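PDB 4A9V: PHOX from Pseudomonas fluorescens, which hydrolyses phosphate monoesters as an alkaline phosphatase, using a complex cofactor of iron and calcium. Local coordinates for residues T56-E61 and D109-L114; F64-D69 and Y91-Y96; C400-N405 and Q428-R433; G416-R421 and F444-F449. All coordinates share one frame; numbering follows the deposited sequence.

How the interactions relate
From the N terminus, residues 56-61 lead into the strand 68-76 of a four-stranded propeller sheet. Interaction 2 joins the start of that strand to the loop after strand 82-89, and interaction 1 then closes a wider loop around it by packing helix 57-60 on helix 107-115; the two contacts touch through Gln60 with Gly65 and Ala113 with Thr92. Much later, across the centre of the chain, interaction 3 pairs strands 398-402 and 428-434. Interaction 4 packs the loop between these strands on strand 443-451, so interactions 3 and 4 alternate along the chain and cross. They meet in one sheet, where Arg431 forms a salt bridge with Asp447.

Interaction 1: residues T56-E61 and D109-L114; sequences TAAAQE and DVRKAL
A helix-helix contact at the periphery of the propeller brings Ala57 against Lys112 and Glu61 against Arg111. Arg111 grips the carboxylate side-on: NE reaches Glu61 OE2 at 2.9 Å, nearly straight at 176°, and NH2 reaches Glu61 OE1, also at 2.9 Å. Both oxygens lie close to the guanidinium plane, but that plane is turned 47° from the carboxylate, so OE2 is met from above its own plane. With CG anti to the backbone N (chi1 -178°) and the chain extended to NE, Arg111 sweeps past Ala57, whose CB lies 3.7 Å from Arg111 CD. A water bridges Glu61 OE2 and Arg111 O, donating to both. Ala57 CB sits 3.6 Å from Lys112 N; so small a side chain lets their CA atoms come to 3.9 Å. A leucine in place of Arg111 would probably leave the Glu61 charge without its paired donors. Thr56 caps helix 57-60 by accepting from Ala59 N at 3.0 Å. Arg111 NH1 has a second acid partner in Glu108, while Lys112 NZ bonds Gly55 O and Leu97 O. Gln60 bonds Trp38 and, with Glu61, packs on edge strand 130-144, while Leu114 of helix 107-115 bonds Gly145 just after it.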
loop_
_atom_site.group_PDB
_atom_site.type_symbol
_atom_site.label_atom_id
_atom_site.label_comp_id
_atom_site.label_asym_id
_atom_site.label_seq_id
_atom_site.Cartn_x
_atom_site.Cartn_y
_atom_site.Cartn_z
ATOM N N THR A 56 -19.722 -10.335 -16.302
ATOM C CA THR A 56 -20.080 -11.213 -15.197
ATOM C C THR A 56 -18.996 -11.260 -14.115
ATOM O O THR A 56 -17.835 -10.932 -14.356
ATOM C CB THR A 56 -20.348 -12.640 -15.691
ATOM O OG1 THR A 56 -19.129 -13.181 -16.208
ATOM C CG2 THR A 56 -21.422 -12.649 -16.775
ATOM N N ALA A 57 -19.363 -11.797 -12.957
ATOM C CA ALA A 57 -18.392 -12.101 -11.915
ATOM C C ALA A 57 -17.339 -13.079 -12.411
ATOM O O ALA A 57 -16.149 -12.890 -12.168
ATOM C CB ALA A 57 -19.089 -12.661 -10.689
ATOM N N ALA A 58 -17.775 -14.125 -13.107
ATOM C CA ALA A 58 -16.841 -15.123 -13.607
ATOM C C ALA A 58 -15.830 -14.513 -14.575
ATOM O O ALA A 58 -14.655 -14.864 -14.557
ATOM C CB ALA A 58 -17.592 -16.264 -14.275
ATOM N N ALA A 59 -16.284 -13.582 -15.409
ATOM C CA ALA A 59 -15.367 -12.867 -16.285
ATOM C C ALA A 59 -14.378 -12.023 -15.491
ATOM O O ALA A 59 -13.195 -11.999 -15.794
ATOM C CB ALA A 59 -16.132 -11.998 -17.271
ATOM N N GLN A 60 -14.857 -11.336 -14.459
ATOM C CA GLN A 60 -13.980 -10.470 -13.688
ATOM C C GLN A 60 -12.907 -11.280 -12.954
ATOM O O GLN A 60 -11.789 -10.794 -12.772
ATOM C CB GLN A 60 -14.781 -9.612 -12.707
ATOM C CG GLN A 60 -13.929 -8.655 -11.880
ATOM C CD GLN A 60 -13.216 -7.607 -12.713
ATOM O OE1 GLN A 60 -13.808 -6.629 -13.156
ATOM N NE2 GLN A 60 -11.928 -7.810 -12.924
ATOM N N GLU A 61 -13.209 -12.542 -12.645
ATOM C CA GLU A 61 -12.229 -13.429 -12.018
ATOM C C GLU A 61 -11.071 -13.800 -12.936
ATOM O O GLU A 61 -10.062 -14.312 -12.453
ATOM C CB GLU A 61 -12.908 -14.696 -11.481
ATOM C CG GLU A 61 -13.803 -14.405 -10.280
ATOM C CD GLU A 61 -14.650 -15.580 -9.816
ATOM O OE1 GLU A 61 -14.786 -16.580 -10.549
ATOM O OE2 GLU A 61 -15.350 -15.423 -8.793
ATOM N N ASP A 109 -23.575 -10.085 -7.626
ATOM C CA ASP A 109 -22.936 -8.765 -7.553
ATOM C C ASP A 109 -21.797 -8.761 -6.526
ATOM O O ASP A 109 -20.752 -8.147 -6.750
ATOM C CB ASP A 109 -23.938 -7.668 -7.184
ATOM C CG ASP A 109 -24.770 -7.173 -8.363
ATOM O OD1 ASP A 109 -24.628 -7.694 -9.495
ATOM O OD2 ASP A 109 -25.609 -6.274 -8.122
ATOM N N VAL A 110 -22.008 -9.405 -5.383
ATOM C CA VAL A 110 -20.967 -9.459 -4.349
ATOM C C VAL A 110 -19.760 -10.287 -4.803
ATOM O O VAL A 110 -18.615 -9.856 -4.662
ATOM C CB VAL A 110 -21.530 -10.014 -3.027
ATOM C CG1 VAL A 110 -20.400 -10.265 -2.039
ATOM C CG2 VAL A 110 -22.548 -9.043 -2.448
ATOM N N ARG A 111 -20.024 -11.413 -5.459
ATOM C CA ARG A 111 -18.953 -12.189 -6.075
ATOM C C ARG A 111 -18.158 -11.356 -7.080
ATOM O O ARG A 111 -16.930 -11.429 -7.141
ATOM C CB ARG A 111 -19.546 -13.408 -6.769
ATOM C CG ARG A 111 -18.507 -14.314 -7.394
ATOM C CD ARG A 111 -19.163 -15.379 -8.244
ATOM N NE ARG A 111 -18.177 -16.050 -9.079
ATOM C CZ ARG A 111 -18.480 -16.940 -10.014
ATOM N NH1 ARG A 111 -19.747 -17.245 -10.258
ATOM N NH2 ARG A 111 -17.517 -17.520 -10.716
ATOM N N LYS A 112 -18.852 -10.521 -7.846
ATOM C CA LYS A 112 -18.209 -9.684 -8.849
ATOM C C LYS A 112 -17.310 -8.617 -8.208
ATOM O O LYS A 112 -16.216 -8.350 -8.697
ATOM C CB LYS A 112 -19.278 -9.034 -9.721
ATOM C CG LYS A 112 -18.765 -8.164 -10.844
ATOM C CD LYS A 112 -19.897 -7.806 -11.790
ATOM C CE LYS A 112 -19.537 -6.631 -12.671
ATOM N NZ LYS A 112 -20.607 -6.333 -13.664
ATOM N N ALA A 113 -17.751 -8.032 -7.095
ATOM C CA ALA A 113 -16.923 -7.079 -6.346
ATOM C C ALA A 113 -15.690 -7.769 -5.769
ATOM O O ALA A 113 -14.580 -7.256 -5.884
ATOM C CB ALA A 113 -17.739 -6.409 -5.246
ATOM N N LEU A 114 -15.873 -8.930 -5.158
ATOM C CA LEU A 114 -14.737 -9.672 -4.615
ATOM C C LEU A 114 -13.748 -10.068 -5.718
ATOM O O LEU A 114 -12.531 -10.076 -5.503
ATOM C CB LEU A 114 -15.243 -10.917 -3.883
ATOM C CG LEU A 114 -15.729 -10.640 -2.460
ATOM C CD1 LEU A 114 -16.711 -11.705 -2.006
ATOM C CD2 LEU A 114 -14.568 -10.555 -1.488
HETATM O O HOH W 1 -15.188 -13.708 -6.527
#

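Interaction 2: residues F64-D69 and Y91-Y96. With LI (lithium ion), chain D.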
loop_
_atom_site.group_PDB
_atom_site.type_symbol
_atom_site.label_atom_id
_atom_site.label_comp_id
_atom_site.label_asym_id
_atom_site.label_seq_id
_atom_site.Cartn_x
_atom_site.Cartn_y
_atom_site.Cartn_z
ATOM N N PHE A 64 -7.992 -8.422 -15.366
ATOM C CA PHE A 64 -7.264 -7.509 -14.502
ATOM C C PHE A 64 -8.244 -6.837 -13.539
ATOM O O PHE A 64 -9.315 -6.382 -13.937
ATOM C CB PHE A 64 -6.539 -6.462 -15.351
ATOM C CG PHE A 64 -5.474 -5.707 -14.611
ATOM C CD1 PHE A 64 -4.268 -6.317 -14.305
ATOM C CD2 PHE A 64 -5.649 -4.375 -14.294
ATOM C CE1 PHE A 64 -3.264 -5.613 -13.675
ATOM C CE2 PHE A 64 -4.649 -3.662 -13.657
ATOM C CZ PHE A 64 -3.456 -4.285 -13.340
ATOM N N GLY A 65 -7.873 -6.797 -12.264
ATOM C CA GLY A 65 -8.757 -6.284 -11.232
ATOM C C GLY A 65 -8.870 -4.777 -11.275
ATOM O O GLY A 65 -8.291 -4.103 -12.135
ATOM N N ASP A 66 -9.674 -4.251 -10.358
ATOM C CA ASP A 66 -9.984 -2.828 -10.310
ATOM C C ASP A 66 -9.001 -2.098 -9.392
ATOM O O ASP A 66 -8.220 -2.713 -8.663
ATOM C CB ASP A 66 -11.432 -2.640 -9.840
ATOM C CG ASP A 66 -12.082 -1.367 -10.376
ATOM O OD1 ASP A 66 -11.369 -0.516 -10.956
ATOM O OD2 ASP A 66 -13.310 -1.216 -10.174
ATOM N N ASN A 67 -9.015 -0.775 -9.474
ATOM C CA ASN A 67 -8.264 0.093 -8.583
ATOM C C ASN A 67 -6.868 -0.441 -8.267
ATOM O O ASN A 67 -6.488 -0.603 -7.106
ATOM C CB ASN A 67 -9.084 0.428 -7.336
ATOM C CG ASN A 67 -10.250 1.348 -7.655
ATOM O OD1 ASN A 67 -10.289 1.968 -8.719
ATOM N ND2 ASN A 67 -11.202 1.450 -6.740
ATOM N N ASN A 68 -6.032 -0.503 -9.296
ATOM C CA ASN A 68 -4.693 -1.041 -9.118
ATOM C C ASN A 68 -3.836 -0.131 -8.253
ATOM O O ASN A 68 -4.018 1.090 -8.229
ATOM C CB ASN A 68 -4.010 -1.350 -10.459
ATOM C CG ASN A 68 -4.021 -0.185 -11.429
ATOM O OD1 ASN A 68 -4.643 -0.295 -12.483
ATOM N ND2 ASN A 68 -3.033 0.687 -11.283
ATOM N N ASP A 69 -3.057 -0.764 -7.383
ATOM C CA ASP A 69 -2.428 -0.082 -6.269
ATOM C C ASP A 69 -0.943 -0.500 -6.224
ATOM O O ASP A 69 -0.240 -0.397 -7.229
ATOM C CB ASP A 69 -3.226 -0.388 -4.986
ATOM C CG ASP A 69 -3.083 0.677 -3.918
ATOM O OD1 ASP A 69 -2.023 1.339 -3.868
ATOM O OD2 ASP A 69 -4.032 0.819 -3.103
ATOM N N TYR A 91 -9.814 -2.150 -4.389
ATOM C CA TYR A 91 -11.254 -2.078 -4.170
ATOM C C TYR A 91 -11.906 -1.777 -5.504
ATOM O O TYR A 91 -11.252 -1.878 -6.548
ATOM C CB TYR A 91 -11.617 -1.062 -3.065
ATOM C CG TYR A 91 -11.396 0.396 -3.401
ATOM C CD1 TYR A 91 -10.122 0.952 -3.399
ATOM C CD2 TYR A 91 -12.468 1.247 -3.599
ATOM C CE1 TYR A 91 -9.925 2.304 -3.608
ATOM C CE2 TYR A 91 -12.284 2.599 -3.822
ATOM C CZ TYR A 91 -11.009 3.125 -3.809
ATOM O OH TYR A 91 -10.790 4.464 -4.042
ATOM N N THR A 92 -13.204 -1.512 -5.495
ATOM C CA THR A 92 -13.906 -1.280 -6.747
ATOM C C THR A 92 -14.852 -0.099 -6.623
ATOM O O THR A 92 -15.143 0.375 -5.530
ATOM C CB THR A 92 -14.631 -2.555 -7.244
ATOM O OG1 THR A 92 -15.186 -2.327 -8.549
ATOM C CG2 THR A 92 -15.740 -2.969 -6.291
ATOM N N ASN A 93 -15.278 0.402 -7.772
ATOM C CA ASN A 93 -16.072 1.617 -7.857
ATOM C C ASN A 93 -17.463 1.255 -8.359
ATOM O O ASN A 93 -17.634 0.946 -9.541
ATOM C CB ASN A 93 -15.402 2.560 -8.852
ATOM C CG ASN A 93 -13.916 2.717 -8.578
ATOM O OD1 ASN A 93 -13.520 3.148 -7.498
ATOM N ND2 ASN A 93 -13.086 2.311 -9.531
ATOM N N TYR A 94 -18.421 1.133 -7.447
ATOM C CA TYR A 94 -19.732 0.607 -7.808
ATOM C C TYR A 94 -20.389 1.407 -8.945
ATOM O O TYR A 94 -21.144 0.849 -9.735
ATOM C CB TYR A 94 -20.664 0.570 -6.595
ATOM C CG TYR A 94 -20.267 -0.408 -5.500
ATOM C CD1 TYR A 94 -19.454 -1.502 -5.756
ATOM C CD2 TYR A 94 -20.768 -0.267 -4.217
ATOM C CE1 TYR A 94 -19.168 -2.431 -4.769
ATOM C CE2 TYR A 94 -20.503 -1.201 -3.231
ATOM C CZ TYR A 94 -19.743 -2.308 -3.528
ATOM O OH TYR A 94 -19.432 -3.246 -2.568
ATOM N N ARG A 95 -20.114 2.708 -9.024
ATOM C CA ARG A 95 -20.708 3.512 -10.090
ATOM C C ARG A 95 -20.325 3.031 -11.479
ATOM O O ARG A 95 -21.061 3.271 -12.437
ATOM C CB ARG A 95 -20.389 5.000 -9.921
ATOM C CG ARG A 95 -18.968 5.402 -10.255
ATOM C CD ARG A 95 -18.708 6.865 -9.919
ATOM N NE ARG A 95 -19.552 7.757 -10.710
ATOM C CZ ARG A 95 -20.121 8.864 -10.242
ATOM N NH1 ARG A 95 -19.843 9.291 -9.018
ATOM N NH2 ARG A 95 -20.825 9.634 -11.055
ATOM N N TYR A 96 -19.183 2.356 -11.582
ATOM C CA TYR A 96 -18.691 1.837 -12.856
ATOM C C TYR A 96 -18.788 0.314 -12.955
ATOM O O TYR A 96 -18.804 -0.231 -14.054
ATOM C CB TYR A 96 -17.255 2.301 -13.115
ATOM C CG TYR A 96 -17.093 3.801 -13.079
ATOM C CD1 TYR A 96 -17.878 4.622 -13.871
ATOM C CD2 TYR A 96 -16.133 4.397 -12.274
ATOM C CE1 TYR A 96 -17.736 5.992 -13.837
ATOM C CE2 TYR A 96 -15.970 5.769 -12.249
ATOM C CZ TYR A 96 -16.793 6.561 -13.016
ATOM O OH TYR A 96 -16.690 7.932 -12.979
HETATM LI LI LI D . -3.029 2.398 -1.939
HETATM O O HOH W 2 -14.420 0.737 -11.650
HETATM O O HOH W 3 -4.229 2.665 -1.306
HETATM O O HOH W 4 -1.296 2.338 -1.420
#
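Asn67 and Asn93 meet through their amides in a pair of hydrogen bonds, at the point where the chain enters the first strand of a four-stranded propeller sheet. Asn93 ND2 donates to Asn67 OD1 at 2.9 Å, and Asn67 ND2 returns a bond to Asn93 OD1 at 3.0 Å, straight at 171°. The two amide planes are 58° apart; the donor from Asn67 stands above the carbonyl plane of Asn93, whereas the acceptor lies in the amide plane of Asn67. The same Asn67 ND2 sits over the centre of the Tyr91 ring, 3.1 Å above its plane. Tyr91 CG is set between the backbone N and the carbonyl carbon (chi1 69°), which folds the ring back toward the incoming amide although its CB points away.

Next to this pair, Thr92 OG1 donates to the anti lone pair of Asp66 OD2 at 2.7 Å. A water donates to that same oxygen and accepts from Asn93 ND2, linking the two polar groups. Further out, Ser571 bonds Asn67 OD1, so the amide is also tied to the residue just before strand 572-578. Two residues on, Asp69 lines the mu-oxo-diiron pocket, which brings the end of this segment to the metal site. Asp69 also holds a lithium ion with both carboxylate oxygens, OD1 at 2.4 Å and OD2 at 2.2 Å.

Interaction 3: residues C400-N405 and Q428-R433; sequences CTLTNN and QILRWR
A first torsion of 62° tucks Gln428 CG over its own backbone, and a bend at chi2 brings NE2 to 3.7 Å from Leu402 CD1. Trp432, with a similar torsion (chi1 60°), carries its six-membered ring along the strand until CZ3 lies, obliquely, 3.8 Å from Cys400 CB. Cys400, Leu402, Gln428 and Leu430 share one face of the sheet, where Leu402 CD1 packs on Leu430 CB at 4.0 Å. The backbones form an antiparallel ladder joining neighbouring strands of a propeller sheet. Cys400 with Leu430 and Leu402 with Gln428 are hydrogen-bonded pairs: Cys400 N donates to Leu430 O at 2.8 Å and Leu402 N to Gln428 O at 2.9 Å, while Leu430 N and Gln428 N return bonds to Cys400 O and Leu402 O. The non-hydrogen-bonded pair between them, Thr401 with Ile429, brings the CA atoms to 4.5 Å. Its side chains lie alongside on the other face, with Thr401 CG2 4.1 Å from Ile429 CG1. Gln428 OE1 bonds Asn424 and its NE2 bonds Pro418 O. Thr401 OG1 bonds the backbone oxygen of Asp479, a calcium ligand, and the Thr401 side chain packs on Glu387, a calcium ligand that also lines the diiron pocket.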
loop_
_atom_site.group_PDB
_atom_site.type_symbol
_atom_site.label_atom_id
_atom_site.label_comp_id
_atom_site.label_asym_id
_atom_site.label_seq_id
_atom_site.Cartn_x
_atom_site.Cartn_y
_atom_site.Cartn_z
ATOM N N CYS A 400 9.075 6.953 5.524
ATOM C CA CYS A 400 7.690 6.568 5.743
ATOM C C CYS A 400 6.816 7.802 5.558
ATOM O O CYS A 400 7.040 8.831 6.201
ATOM C CB CYS A 400 7.528 6.055 7.180
ATOM S SG CYS A 400 5.865 5.499 7.615
ATOM N N THR A 401 5.793 7.697 4.720
ATOM C CA THR A 401 4.829 8.780 4.634
ATOM C C THR A 401 3.872 8.735 5.823
ATOM O O THR A 401 3.479 7.661 6.297
ATOM C CB THR A 401 4.045 8.735 3.315
ATOM O OG1 THR A 401 3.464 7.441 3.163
ATOM C CG2 THR A 401 4.944 9.047 2.135
ATOM N N LEU A 402 3.553 9.919 6.323
ATOM C CA LEU A 402 2.530 10.114 7.335
ATOM C C LEU A 402 1.523 11.053 6.685
ATOM O O LEU A 402 1.785 12.254 6.527
ATOM C CB LEU A 402 3.158 10.739 8.586
ATOM C CG LEU A 402 4.267 9.925 9.272
ATOM C CD1 LEU A 402 4.888 10.724 10.409
ATOM C CD2 LEU A 402 3.689 8.616 9.793
ATOM N N THR A 403 0.487 10.469 6.092
ATOM C CA THR A 403 -0.156 11.127 4.972
ATOM C C THR A 403 -0.933 12.382 5.396
ATOM O O THR A 403 -0.958 13.373 4.670
ATOM C CB THR A 403 -1.008 10.137 4.147
ATOM O OG1 THR A 403 -1.294 10.727 2.877
ATOM C CG2 THR A 403 -2.309 9.762 4.826
ATOM N N ASN A 404 -1.565 12.316 6.567
ATOM C CA ASN A 404 -2.265 13.437 7.199
ATOM C C ASN A 404 -2.902 12.915 8.492
ATOM O O ASN A 404 -2.828 11.715 8.787
ATOM C CB ASN A 404 -3.316 14.057 6.261
ATOM C CG ASN A 404 -4.254 13.030 5.658
ATOM O OD1 ASN A 404 -4.958 12.310 6.371
ATOM N ND2 ASN A 404 -4.311 12.997 4.326
ATOM N N ASN A 405 -3.453 13.813 9.301
ATOM C CA ASN A 405 -4.219 13.413 10.475
ATOM C C ASN A 405 -4.988 14.596 11.019
ATOM O O ASN A 405 -4.491 15.366 11.842
ATOM C CB ASN A 405 -3.308 12.845 11.560
ATOM C CG ASN A 405 -4.079 12.351 12.763
ATOM O OD1 ASN A 405 -5.308 12.384 12.780
ATOM N ND2 ASN A 405 -3.366 11.790 13.730
ATOM N N GLN A 428 3.492 14.593 6.037
ATOM C CA GLN A 428 4.925 14.751 6.192
ATOM C C GLN A 428 5.589 13.407 5.877
ATOM O O GLN A 428 4.907 12.378 5.785
ATOM C CB GLN A 428 5.285 15.243 7.612
ATOM C CG GLN A 428 4.905 14.297 8.752
ATOM C CD GLN A 428 3.563 14.627 9.392
ATOM O OE1 GLN A 428 2.758 15.373 8.840
ATOM N NE2 GLN A 428 3.286 14.002 10.530
ATOM N N ILE A 429 6.887 13.452 5.590
ATOM C CA ILE A 429 7.664 12.235 5.362
ATOM C C ILE A 429 8.714 12.105 6.456
ATOM O O ILE A 429 9.554 13.000 6.663
ATOM C CB ILE A 429 8.329 12.193 3.972
ATOM C CG1 ILE A 429 7.264 12.356 2.886
ATOM C CG2 ILE A 429 9.093 10.885 3.814
ATOM C CD1 ILE A 429 7.812 12.360 1.472
ATOM N N LEU A 430 8.627 10.992 7.171
ATOM C CA LEU A 430 9.494 10.641 8.274
ATOM C C LEU A 430 10.649 9.771 7.778
ATOM O O LEU A 430 10.447 8.895 6.940
ATOM C CB LEU A 430 8.650 9.869 9.288
ATOM C CG LEU A 430 9.340 9.143 10.434
ATOM C CD1 LEU A 430 10.034 10.112 11.374
ATOM C CD2 LEU A 430 8.313 8.313 11.179
ATOM N N ARG A 431 11.860 10.051 8.252
ATOM C CA ARG A 431 13.037 9.252 7.946
ATOM C C ARG A 431 13.633 8.732 9.239
ATOM O O ARG A 431 13.678 9.457 10.235
ATOM C CB ARG A 431 14.064 10.109 7.193
ATOM C CG ARG A 431 15.434 9.475 7.048
ATOM C CD ARG A 431 16.290 10.181 6.011
ATOM N NE ARG A 431 16.475 11.593 6.321
ATOM C CZ ARG A 431 16.961 12.488 5.465
ATOM N NH1 ARG A 431 17.365 12.112 4.260
ATOM N NH2 ARG A 431 17.021 13.764 5.815
ATOM N N TRP A 432 14.178 7.518 9.211
ATOM C CA TRP A 432 15.044 7.076 10.294
ATOM C C TRP A 432 16.264 6.365 9.792
ATOM O O TRP A 432 16.295 5.795 8.697
ATOM C CB TRP A 432 14.316 6.242 11.363
ATOM C CG TRP A 432 13.678 4.962 10.886
ATOM C CD1 TRP A 432 14.214 3.679 10.882
ATOM C CD2 TRP A 432 12.287 4.791 10.485
ATOM N NE1 TRP A 432 13.269 2.759 10.501
ATOM C CE2 TRP A 432 12.086 3.369 10.252
ATOM C CE3 TRP A 432 11.220 5.649 10.338
ATOM C CZ2 TRP A 432 10.850 2.854 9.880
ATOM C CZ3 TRP A 432 9.991 5.131 9.941
ATOM C CH2 TRP A 432 9.817 3.771 9.691
ATOM N N ARG A 433 17.303 6.433 10.613
ATOM C CA ARG A 433 18.572 5.760 10.382
ATOM C C ARG A 433 18.836 4.800 11.537
ATOM O O ARG A 433 19.008 5.210 12.690
ATOM C CB ARG A 433 19.706 6.766 10.276
ATOM C CG ARG A 433 21.046 6.110 10.003
ATOM C CD ARG A 433 22.133 7.141 9.828
ATOM N NE ARG A 433 23.401 6.511 9.503
ATOM C CZ ARG A 433 24.515 7.177 9.233
ATOM N NH1 ARG A 433 24.518 8.501 9.236
ATOM N NH2 ARG A 433 25.607 6.512 8.901
#

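Interaction 4: residues G416-R421 and F444-F449; sequences GGPNPR and FAWDLF
Trp446 turns one face of its indole to Pro418 CD, while Gly417 comes in obliquely, and this is the tight half of the contact. Pro418 CD stands over the six-membered ring in a CH-pi contact, 4.1 Å from the centroid and 22° off the normal, toward the rim. Trp446 CH2 also comes within 3.4 Å of Gly417 C. A chi1 of 67° swings the Trp446 ring over the turn, and its NE1 bonds Asp330 OD1. That turn, type II' from Gly416 to Asn419, closes with Asn419 N to Gly416 O at 2.9 Å and has Gly417 at positive phi.

The looser half is Leu448 against the prolines, toward the partly exposed Pro420. Leu448 CD1 lies against the Pro420 ring, 3.8 Å from Pro420 CD, and Leu448 CD2 approaches Pro418 O at 3.7 Å. No hydrogen bond crosses between the segments, so the loop is held to the strand by apolar packing. Replacing Trp446 with an alanine would probably open a gap against Pro418 and Gly417 and leave Asp330 without the indole N-H. Strand 443-451 lies between strands 340-347 and 428-434, and Pro418 reaches over to Leu430 of the latter and to Met383 of strand 383-384.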
loop_
_atom_site.group_PDB
_atom_site.type_symbol
_atom_site.label_atom_id
_atom_site.label_comp_id
_atom_site.label_asym_id
_atom_site.label_seq_id
_atom_site.Cartn_x
_atom_site.Cartn_y
_atom_site.Cartn_z
ATOM N N GLY A 416 3.571 16.643 18.743
ATOM C CA GLY A 416 4.981 16.613 19.081
ATOM C C GLY A 416 5.780 15.695 18.182
ATOM O O GLY A 416 5.223 14.858 17.470
ATOM N N GLY A 417 7.098 15.787 18.289
ATOM C CA GLY A 417 7.983 14.847 17.614
ATOM C C GLY A 417 7.707 14.793 16.124
ATOM O O GLY A 417 7.627 15.832 15.466
ATOM N N PRO A 418 7.498 13.583 15.589
ATOM C CA PRO A 418 7.305 13.442 14.152
ATOM C C PRO A 418 5.884 13.758 13.682
ATOM O O PRO A 418 5.591 13.603 12.491
ATOM C CB PRO A 418 7.659 11.980 13.905
ATOM C CG PRO A 418 7.281 11.295 15.183
ATOM C CD PRO A 418 7.658 12.278 16.255
ATOM N N ASN A 419 5.032 14.200 14.614
ATOM C CA ASN A 419 3.656 14.621 14.319
ATOM C C ASN A 419 3.441 16.058 14.837
ATOM O O ASN A 419 2.797 16.268 15.868
ATOM C CB ASN A 419 2.647 13.646 14.941
ATOM C CG ASN A 419 2.918 12.198 14.550
ATOM O OD1 ASN A 419 2.639 11.781 13.427
ATOM N ND2 ASN A 419 3.428 11.413 15.496
ATOM N N PRO A 420 4.038 17.050 14.149
ATOM C CA PRO A 420 4.272 18.364 14.763
ATOM C C PRO A 420 3.128 19.381 14.642
ATOM O O PRO A 420 3.284 20.510 15.108
ATOM C CB PRO A 420 5.491 18.874 14.005
ATOM C CG PRO A 420 5.348 18.264 12.650
ATOM C CD PRO A 420 4.861 16.865 12.942
ATOM N N ARG A 421 2.020 19.015 13.999
ATOM C CA ARG A 421 0.927 19.964 13.748
ATOM C C ARG A 421 -0.421 19.374 14.128
ATOM O O ARG A 421 -0.807 18.311 13.639
ATOM C CB ARG A 421 0.885 20.374 12.270
ATOM C CG ARG A 421 2.107 21.147 11.810
ATOM C CD ARG A 421 2.056 21.511 10.334
ATOM N NE ARG A 421 2.012 20.318 9.495
ATOM C CZ ARG A 421 2.076 20.331 8.172
ATOM N NH1 ARG A 421 2.225 21.475 7.522
ATOM N NH2 ARG A 421 2.012 19.195 7.499
ATOM N N PHE A 444 17.059 4.045 16.760
ATOM C CA PHE A 444 17.320 4.777 15.540
ATOM C C PHE A 444 17.261 6.278 15.804
ATOM O O PHE A 444 16.692 6.727 16.807
ATOM C CB PHE A 444 16.318 4.377 14.446
ATOM C CG PHE A 444 14.877 4.479 14.867
ATOM C CD1 PHE A 444 14.225 5.704 14.859
ATOM C CD2 PHE A 444 14.176 3.367 15.294
ATOM C CE1 PHE A 444 12.908 5.813 15.271
ATOM C CE2 PHE A 444 12.859 3.469 15.698
ATOM C CZ PHE A 444 12.210 4.682 15.632
ATOM N N ALA A 445 17.868 7.034 14.894
ATOM C CA ALA A 445 17.688 8.474 14.814
ATOM C C ALA A 445 16.624 8.772 13.761
ATOM O O ALA A 445 16.635 8.176 12.697
ATOM C CB ALA A 445 19.006 9.122 14.428
ATOM N N TRP A 446 15.734 9.718 14.039
ATOM C CA TRP A 446 14.707 10.098 13.074
ATOM C C TRP A 446 14.748 11.575 12.766
ATOM O O TRP A 446 15.233 12.387 13.567
ATOM C CB TRP A 446 13.314 9.665 13.550
ATOM C CG TRP A 446 12.826 10.381 14.785
ATOM C CD1 TRP A 446 12.924 9.954 16.097
ATOM C CD2 TRP A 446 12.153 11.675 14.851
ATOM N NE1 TRP A 446 12.375 10.878 16.952
ATOM C CE2 TRP A 446 11.911 11.939 16.263
ATOM C CE3 TRP A 446 11.787 12.624 13.917
ATOM C CZ2 TRP A 446 11.378 13.142 16.702
ATOM C CZ3 TRP A 446 11.226 13.816 14.366
ATOM C CH2 TRP A 446 11.054 14.079 15.728
ATOM N N ASP A 447 14.236 11.937 11.594
ATOM C CA ASP A 447 14.029 13.342 11.233
ATOM C C ASP A 447 12.843 13.435 10.284
ATOM O O ASP A 447 12.472 12.455 9.646
ATOM C CB ASP A 447 15.297 13.963 10.603
ATOM C CG ASP A 447 15.589 13.448 9.193
ATOM O OD1 ASP A 447 15.937 12.254 9.051
ATOM O OD2 ASP A 447 15.504 14.246 8.231
ATOM N N LEU A 448 12.226 14.610 10.210
ATOM C CA LEU A 448 11.205 14.832 9.181
ATOM C C LEU A 448 11.861 15.348 7.904
ATOM O O LEU A 448 12.272 16.507 7.801
ATOM C CB LEU A 448 10.100 15.765 9.647
ATOM C CG LEU A 448 9.172 15.188 10.726
ATOM C CD1 LEU A 448 8.017 16.139 11.009
ATOM C CD2 LEU A 448 8.643 13.804 10.371
ATOM N N PHE A 449 11.952 14.459 6.921
ATOM C CA PHE A 449 12.545 14.770 5.627
ATOM C C PHE A 449 11.794 15.891 4.907
ATOM O O PHE A 449 12.411 16.733 4.264
ATOM C CB PHE A 449 12.571 13.501 4.763
ATOM C CG PHE A 449 13.098 13.724 3.379
ATOM C CD1 PHE A 449 14.431 14.025 3.174
ATOM C CD2 PHE A 449 12.248 13.726 2.288
ATOM C CE1 PHE A 449 14.907 14.337 1.917
ATOM C CE2 PHE A 449 12.732 13.974 1.017
ATOM C CZ PHE A 449 14.060 14.314 0.836
#